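Local coordinates for iron-regulated ABC transporter siderophore-binding protein SirA (Staphylococcus aureus subsp. aureus, PDB 3MWF) that binds iron(III)-staphyloferrin B in a cleft between two lobes and probably hands this siderophore to an ABC transporter for iron uptake, at residues F114-T119 with G182-D187; E47-K52 with D229-D234. One frame throughout, in Å; residues are numbered along the deposited sequence.

How the interactions relate
From the N terminus, the chain first lays down 47-52, the loop between strand 44-45 and strand 66-70 in the lobe built on the six-stranded sheet. It then passes through 114-119, where helix 116-127 begins, and, by way of the long helix 130-155, enters the second lobe, whose sheet includes strand 163-168. Helix 179-187 there meets 114-119 and closes the inner loop, interaction 1. Strand 222-227 leads to 229-234, which returns to 47-52 and closes the outer loop, interaction 2, with interaction 1 nested inside it. Both tie lobe to lobe beside the siderophore; their centres lie 22 Å apart and their nearest atoms about 9 Å.

Interaction 1 (F114-T119 with G182-D187); sequences FKFKDT and GEILND
Lys115, at the N-cap of helix 116-127, and Lys117, in its first turn, form salt bridges with Glu183 and Asp187 in the last turns of helix 179-187. Lys115 NZ gives a hydrogen bond of 2.7 Å to Glu183 OE2, and Lys117 NZ one of 2.6 Å to Asp187 OD2. Each ammonium approaches the syn lone pair of its oxygen, on the side of the other oxygen. The lysines reach differently: Lys115 runs extended until it turns at its last torsion (chi4 -83°), whereas Lys117 already bends at chi3 (-55°), bringing its amine in against Asp187 from the opposite direction. Glu183 and Asp187 stand one helical turn apart, and the CB atoms of both acids are directed toward 114-119.

Water links the two pairs. Glu183 OE1 accepts hydrogen bonds from two waters, one also bound to Lys115 NZ and the other to Lys117 NZ, so both lysines are coupled to one carboxylate. Tyr140 adds a hydrogen bond to Asp187 OD2.

Aromatic contacts flank the charges. The Phe114 ring presents its edge to Glu183 OE2, CE1 lying 3.6 Å away in the ring plane, with ring and carboxylate planes 86° apart; the weakly positive ring edge suits an anionic oxygen. On the buried side Phe116 CE1 packs 3.8 Å from Ile184 CG1, while Lys117 CG lies over one face of the same ring, and Tyr140 meets Phe116 edge-to-face.

The Lys115-Glu183 pair thus lies next to Phe114, which touches the siderophore. Clustered opposite charges probably keep all four side chains ionised and help hold the lobes in place beside the ligand.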
loop_
_atom_site.group_PDB
_atom_site.type_symbol
_atom_site.label_atom_id
_atom_site.label_comp_id
_atom_site.label_asym_id
_atom_site.label_seq_id
_atom_site.Cartn_x
_atom_site.Cartn_y
_atom_site.Cartn_z
ATOM N N PHE A 114 -4.924 0.838 -0.883
ATOM C CA PHE A 114 -3.840 -0.132 -0.599
ATOM C C PHE A 114 -4.168 -1.575 -0.964
ATOM O O PHE A 114 -3.283 -2.464 -0.839
ATOM C CB PHE A 114 -3.373 -0.040 0.875
ATOM C CG PHE A 114 -4.478 -0.236 1.874
ATOM C CD1 PHE A 114 -5.024 -1.520 2.102
ATOM C CD2 PHE A 114 -4.983 0.850 2.583
ATOM C CE1 PHE A 114 -6.082 -1.688 3.022
ATOM C CE2 PHE A 114 -6.003 0.714 3.511
ATOM C CZ PHE A 114 -6.563 -0.577 3.749
ATOM N N LYS A 115 -5.412 -1.822 -1.399
ATOM C CA LYS A 115 -5.796 -3.209 -1.771
ATOM C C LYS A 115 -5.438 -3.443 -3.236
ATOM O O LYS A 115 -6.299 -3.375 -4.142
ATOM C CB LYS A 115 -7.277 -3.482 -1.481
ATOM C CG LYS A 115 -7.639 -3.374 0.020
ATOM C CD LYS A 115 -9.165 -3.508 0.226
ATOM C CE LYS A 115 -9.557 -3.370 1.719
ATOM N NZ LYS A 115 -9.392 -4.651 2.454
ATOM N N PHE A 116 -4.146 -3.692 -3.462
ATOM C CA PHE A 116 -3.591 -3.640 -4.817
ATOM C C PHE A 116 -4.199 -4.738 -5.707
ATOM O O PHE A 116 -4.250 -4.583 -6.926
ATOM C CB PHE A 116 -2.063 -3.706 -4.772
ATOM C CG PHE A 116 -1.539 -5.084 -4.444
ATOM C CD1 PHE A 116 -1.379 -5.485 -3.120
ATOM C CD2 PHE A 116 -1.245 -5.983 -5.476
ATOM C CE1 PHE A 116 -0.919 -6.769 -2.807
ATOM C CE2 PHE A 116 -0.796 -7.279 -5.179
ATOM C CZ PHE A 116 -0.629 -7.667 -3.832
ATOM N N LYS A 117 -4.709 -5.819 -5.094
ATOM C CA LYS A 117 -5.354 -6.871 -5.889
ATOM C C LYS A 117 -6.685 -6.373 -6.430
ATOM O O LYS A 117 -7.039 -6.646 -7.579
ATOM C CB LYS A 117 -5.500 -8.160 -5.064
ATOM C CG LYS A 117 -4.132 -8.776 -4.722
ATOM C CD LYS A 117 -4.185 -9.857 -3.612
ATOM C CE LYS A 117 -4.851 -9.315 -2.334
ATOM N NZ LYS A 117 -4.165 -9.493 -0.998
ATOM N N ASP A 118 -7.415 -5.621 -5.615
ATOM C CA ASP A 118 -8.676 -5.039 -6.062
ATOM C C ASP A 118 -8.444 -3.963 -7.123
ATOM O O ASP A 118 -9.160 -3.891 -8.126
ATOM C CB ASP A 118 -9.473 -4.512 -4.866
ATOM C CG ASP A 118 -9.942 -5.638 -3.952
ATOM O OD1 ASP A 118 -9.831 -6.828 -4.352
ATOM O OD2 ASP A 118 -10.419 -5.356 -2.843
ATOM N N THR A 119 -7.419 -3.138 -6.920
ATOM C CA THR A 119 -7.008 -2.139 -7.926
ATOM C C THR A 119 -6.660 -2.835 -9.254
ATOM O O THR A 119 -7.070 -2.385 -10.319
ATOM C CB THR A 119 -5.799 -1.338 -7.394
ATOM O OG1 THR A 119 -6.174 -0.777 -6.141
ATOM C CG2 THR A 119 -5.390 -0.209 -8.345
ATOM N N GLY A 182 0.242 -4.761 6.109
ATOM C CA GLY A 182 -0.494 -5.712 6.971
ATOM C C GLY A 182 -1.298 -6.764 6.210
ATOM O O GLY A 182 -1.338 -7.952 6.605
ATOM N N GLU A 183 -1.946 -6.356 5.122
ATOM C CA GLU A 183 -2.648 -7.336 4.294
ATOM C C GLU A 183 -1.713 -8.309 3.572
ATOM O O GLU A 183 -2.040 -9.493 3.459
ATOM C CB GLU A 183 -3.590 -6.679 3.289
ATOM C CG GLU A 183 -4.765 -5.942 3.982
ATOM C CD GLU A 183 -5.937 -5.698 3.044
ATOM O OE1 GLU A 183 -5.921 -6.085 1.866
ATOM O OE2 GLU A 183 -6.934 -5.130 3.500
ATOM N N ILE A 184 -0.574 -7.814 3.072
ATOM C CA ILE A 184 0.408 -8.689 2.433
ATOM C C ILE A 184 0.979 -9.695 3.430
ATOM O O ILE A 184 1.042 -10.890 3.129
ATOM C CB ILE A 184 1.505 -7.874 1.743
ATOM C CG1 ILE A 184 0.884 -7.182 0.519
ATOM C CG2 ILE A 184 2.660 -8.804 1.265
ATOM C CD1 ILE A 184 1.747 -6.016 -0.014
ATOM N N LEU A 185 1.345 -9.233 4.624
ATOM C CA LEU A 185 1.828 -10.177 5.636
ATOM C C LEU A 185 0.758 -11.229 5.931
ATOM O O LEU A 185 1.099 -12.404 6.154
ATOM C CB LEU A 185 2.280 -9.491 6.928
ATOM C CG LEU A 185 3.456 -8.530 6.814
ATOM C CD1 LEU A 185 3.844 -8.052 8.197
ATOM C CD2 LEU A 185 4.636 -9.169 6.060
ATOM N N ASN A 186 -0.502 -10.805 6.009
ATOM C CA ASN A 186 -1.597 -11.760 6.206
ATOM C C ASN A 186 -1.639 -12.814 5.056
ATOM O O ASN A 186 -1.786 -14.025 5.299
ATOM C CB ASN A 186 -2.956 -11.035 6.319
ATOM C CG ASN A 186 -4.046 -11.949 6.886
ATOM O OD1 ASN A 186 -4.895 -12.486 6.153
ATOM N ND2 ASN A 186 -4.004 -12.148 8.174
ATOM N N ASP A 187 -1.471 -12.366 3.815
ATOM C CA ASP A 187 -1.400 -13.288 2.679
ATOM C C ASP A 187 -0.271 -14.300 2.847
ATOM O O ASP A 187 -0.414 -15.485 2.497
ATOM C CB ASP A 187 -1.146 -12.511 1.374
ATOM C CG ASP A 187 -2.377 -11.795 0.842
ATOM O OD1 ASP A 187 -3.520 -12.031 1.291
ATOM O OD2 ASP A 187 -2.199 -10.994 -0.087
HETATM O O HOH W 1 -8.094 -7.039 0.676
HETATM O O HOH W 2 -4.031 -6.405 -0.117
#

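Interaction 2 (E47-K52 with D229-D234). With SE8 (5-[(2-{[(3S)-5-{[(2S)-2-amino-2-carboxyethyl]amino}-3-carboxy-3-hydroxy-5-oxopentanoyl]amino}ethyl)amino]-2,5-dioxopentanoic acid), chain C.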
loop_
_atom_site.group_PDB
_atom_site.type_symbol
_atom_site.label_atom_id
_atom_site.label_comp_id
_atom_site.label_asym_id
_atom_site.label_seq_id
_atom_site.Cartn_x
_atom_site.Cartn_y
_atom_site.Cartn_z
ATOM N N GLU A 47 0.956 13.247 -7.655
ATOM C CA GLU A 47 2.379 13.252 -7.277
ATOM C C GLU A 47 2.670 12.146 -6.255
ATOM O O GLU A 47 1.795 11.761 -5.484
ATOM C CB GLU A 47 2.783 14.616 -6.728
ATOM C CG GLU A 47 2.365 14.896 -5.330
ATOM C CD GLU A 47 2.677 16.305 -4.891
ATOM O OE1 GLU A 47 3.020 17.138 -5.754
ATOM O OE2 GLU A 47 2.525 16.576 -3.685
ATOM N N SER A 48 3.897 11.651 -6.252
ATOM C CA SER A 48 4.323 10.691 -5.251
ATOM C C SER A 48 4.363 11.328 -3.870
ATOM O O SER A 48 4.549 12.542 -3.725
ATOM C CB SER A 48 5.698 10.123 -5.621
ATOM O OG SER A 48 6.626 11.192 -5.856
ATOM N N TRP A 49 4.225 10.512 -2.825
ATOM C CA TRP A 49 4.215 11.050 -1.492
ATOM C C TRP A 49 5.585 11.568 -1.054
ATOM O O TRP A 49 5.687 12.535 -0.274
ATOM C CB TRP A 49 3.804 9.968 -0.495
ATOM C CG TRP A 49 2.351 9.573 -0.500
ATOM C CD1 TRP A 49 1.848 8.351 -0.839
ATOM C CD2 TRP A 49 1.237 10.386 -0.124
ATOM N NE1 TRP A 49 0.463 8.354 -0.727
ATOM C CE2 TRP A 49 0.066 9.581 -0.263
ATOM C CE3 TRP A 49 1.109 11.700 0.332
ATOM C CZ2 TRP A 49 -1.223 10.056 0.030
ATOM C CZ3 TRP A 49 -0.183 12.192 0.618
ATOM C CH2 TRP A 49 -1.333 11.358 0.476
ATOM N N THR A 50 6.618 10.885 -1.514
ATOM C CA THR A 50 8.011 11.333 -1.271
ATOM C C THR A 50 8.720 11.215 -2.607
ATOM O O THR A 50 8.121 10.745 -3.583
ATOM C CB THR A 50 8.745 10.455 -0.227
ATOM O OG1 THR A 50 8.819 9.104 -0.722
ATOM C CG2 THR A 50 8.056 10.511 1.147
ATOM N N GLN A 51 9.988 11.643 -2.669
ATOM C CA GLN A 51 10.699 11.670 -3.963
ATOM C C GLN A 51 9.872 12.409 -5.020
ATOM O O GLN A 51 9.866 12.016 -6.173
ATOM C CB GLN A 51 11.017 10.263 -4.456
ATOM C CG GLN A 51 11.879 9.472 -3.450
ATOM C CD GLN A 51 12.258 8.099 -3.940
ATOM O OE1 GLN A 51 11.620 7.531 -4.822
ATOM N NE2 GLN A 51 13.328 7.548 -3.354
ATOM N N LYS A 52 9.228 13.503 -4.619
ATOM C CA LYS A 52 8.298 14.182 -5.528
ATOM C C LYS A 52 9.021 14.666 -6.775
ATOM O O LYS A 52 10.183 15.083 -6.684
ATOM C CB LYS A 52 7.680 15.391 -4.832
ATOM C CG LYS A 52 6.851 15.065 -3.610
ATOM C CD LYS A 52 6.115 16.309 -3.119
ATOM C CE LYS A 52 5.242 15.953 -1.929
ATOM N NZ LYS A 52 4.171 17.002 -1.719
ATOM N N ASP A 229 6.323 9.787 7.386
ATOM C CA ASP A 229 5.273 10.791 7.584
ATOM C C ASP A 229 5.444 11.845 6.480
ATOM O O ASP A 229 6.109 12.894 6.690
ATOM C CB ASP A 229 5.335 11.417 8.996
ATOM C CG ASP A 229 4.113 12.260 9.333
ATOM O OD1 ASP A 229 3.367 12.653 8.410
ATOM O OD2 ASP A 229 3.906 12.598 10.524
ATOM N N PRO A 230 4.871 11.562 5.293
ATOM C CA PRO A 230 5.236 12.338 4.100
ATOM C C PRO A 230 4.956 13.813 4.226
ATOM O O PRO A 230 5.740 14.642 3.725
ATOM C CB PRO A 230 4.320 11.756 3.021
ATOM C CG PRO A 230 4.306 10.273 3.398
ATOM C CD PRO A 230 4.171 10.307 4.930
ATOM N N ASN A 231 3.844 14.140 4.852
ATOM C CA ASN A 231 3.462 15.542 4.948
ATOM C C ASN A 231 3.922 16.319 6.192
ATOM O O ASN A 231 3.587 17.511 6.351
ATOM C CB ASN A 231 1.986 15.662 4.629
ATOM C CG ASN A 231 1.732 15.514 3.121
ATOM O OD1 ASN A 231 0.599 15.321 2.681
ATOM N ND2 ASN A 231 2.796 15.624 2.328
ATOM N N ALA A 232 4.729 15.671 7.031
ATOM C CA ALA A 232 5.362 16.366 8.166
ATOM C C ALA A 232 6.200 17.520 7.624
ATOM O O ALA A 232 6.927 17.350 6.652
ATOM C CB ALA A 232 6.262 15.427 8.984
ATOM N N LYS A 233 6.104 18.679 8.261
ATOM C CA LYS A 233 6.954 19.812 7.878
ATOM C C LYS A 233 8.402 19.644 8.312
ATOM O O LYS A 233 9.306 20.178 7.669
ATOM C CB LYS A 233 6.346 21.126 8.387
ATOM C CG LYS A 233 5.036 21.428 7.659
ATOM C CD LYS A 233 4.496 22.806 7.870
ATOM C CE LYS A 233 3.590 23.189 6.676
ATOM N NZ LYS A 233 4.281 24.008 5.573
ATOM N N ASP A 234 8.629 18.838 9.346
ATOM C CA ASP A 234 9.962 18.665 9.904
ATOM C C ASP A 234 10.315 17.166 9.968
ATOM O O ASP A 234 9.831 16.457 10.841
ATOM C CB ASP A 234 9.963 19.305 11.294
ATOM C CG ASP A 234 11.315 19.260 12.002
ATOM O OD1 ASP A 234 12.293 18.684 11.503
ATOM O OD2 ASP A 234 11.378 19.816 13.114
HETATM C C1 SE8 C . -2.445 11.509 4.069
HETATM C C2 SE8 C . -1.198 11.327 4.888
HETATM C C3 SE8 C . 0.004 11.073 3.992
HETATM N N4 SE8 C . -0.080 9.805 3.275
HETATM C C5 SE8 C . 0.466 8.701 3.742
HETATM C C6 SE8 C . 0.167 7.426 2.992
HETATM C C7 SE8 C . -1.168 6.831 3.440
HETATM C C8 SE8 C . -1.492 5.640 2.519
HETATM C C9 SE8 C . -2.683 4.798 2.970
HETATM N N10 SE8 C . -3.704 5.423 3.553
HETATM C C11 SE8 C . -4.855 4.647 3.956
HETATM C C12 SE8 C . -6.105 5.112 3.229
HETATM N N13 SE8 C . -7.324 4.692 3.906
HETATM C C14 SE8 C . -7.887 5.359 4.957
HETATM C C15 SE8 C . -7.513 6.789 5.214
HETATM C C16 SE8 C . -6.202 6.660 5.947
HETATM C C17 SE8 C . -5.216 7.765 5.727
HETATM C C18 SE8 C . -4.770 8.394 6.959
HETATM O O19 SE8 C . -2.600 12.594 3.449
HETATM O O20 SE8 C . -3.298 10.599 4.081
HETATM N N21 SE8 C . -1.400 10.204 5.824
HETATM O O22 SE8 C . 1.176 8.654 4.728
HETATM C C23 SE8 C . -1.098 6.430 4.903
HETATM O O24 SE8 C . -0.480 5.386 5.228
HETATM O O25 SE8 C . -1.673 7.137 5.769
HETATM O O26 SE8 C . -2.178 7.852 3.355
HETATM O O27 SE8 C . -2.677 3.588 2.770
HETATM O O28 SE8 C . -8.669 4.833 5.727
HETATM O O29 SE8 C . -4.718 8.020 4.626
HETATM O O30 SE8 C . -3.671 8.939 6.965
HETATM O O31 SE8 C . -5.482 8.332 7.993
HETATM O O HOH W 3 3.413 14.481 0.022
HETATM O O HOH W 4 7.056 14.372 1.112
#
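The mouth of the siderophore pocket is where Trp49, from one lobe, meets Pro230, from the other, and both residues contact staphyloferrin B. Trp49 CB lies 3.9 Å from Pro230 CG, an apolar contact between the two loops. Pro230 occupies the second position of a type I beta turn running from Asp229 to Ala232, a place that suits the fixed phi of proline, and its CB is directed toward the tryptophan loop. Pro230 CD reaches 3.4 Å from SE8 O22.

The indole is turned to the ligand: with CG beside the backbone N (chi1 -73°), it offers one face to the amide nitrogen N4 of SE8, which sits 3.3 Å above the ring plane, offset toward the rim. The amide stands steeply over the indole with its N-H side turned to the face, so the electron-rich ring suits a weakly positive N-H. At the indole's edge, near its plane, Asn231 OD1 lies 3.8 Å from CZ3.

Polar groups of the two loops meet through water. Trp49 O accepts hydrogen bonds from two waters: one takes a bond of 2.6 Å from Asn231 ND2, and the other gives a bond of 2.9 Å to Pro230 O. On the outer side Lys52 NZ pairs with Glu47 OE2 at 2.6 Å, met from above the carboxylate plane, while Ser48 OG donates to Thr50 O within the same loop.

The loops thus meet through one apolar contact, two waters and the shared siderophore, without a direct polar bond, so the contact depends on ligand and solvent as well as protein.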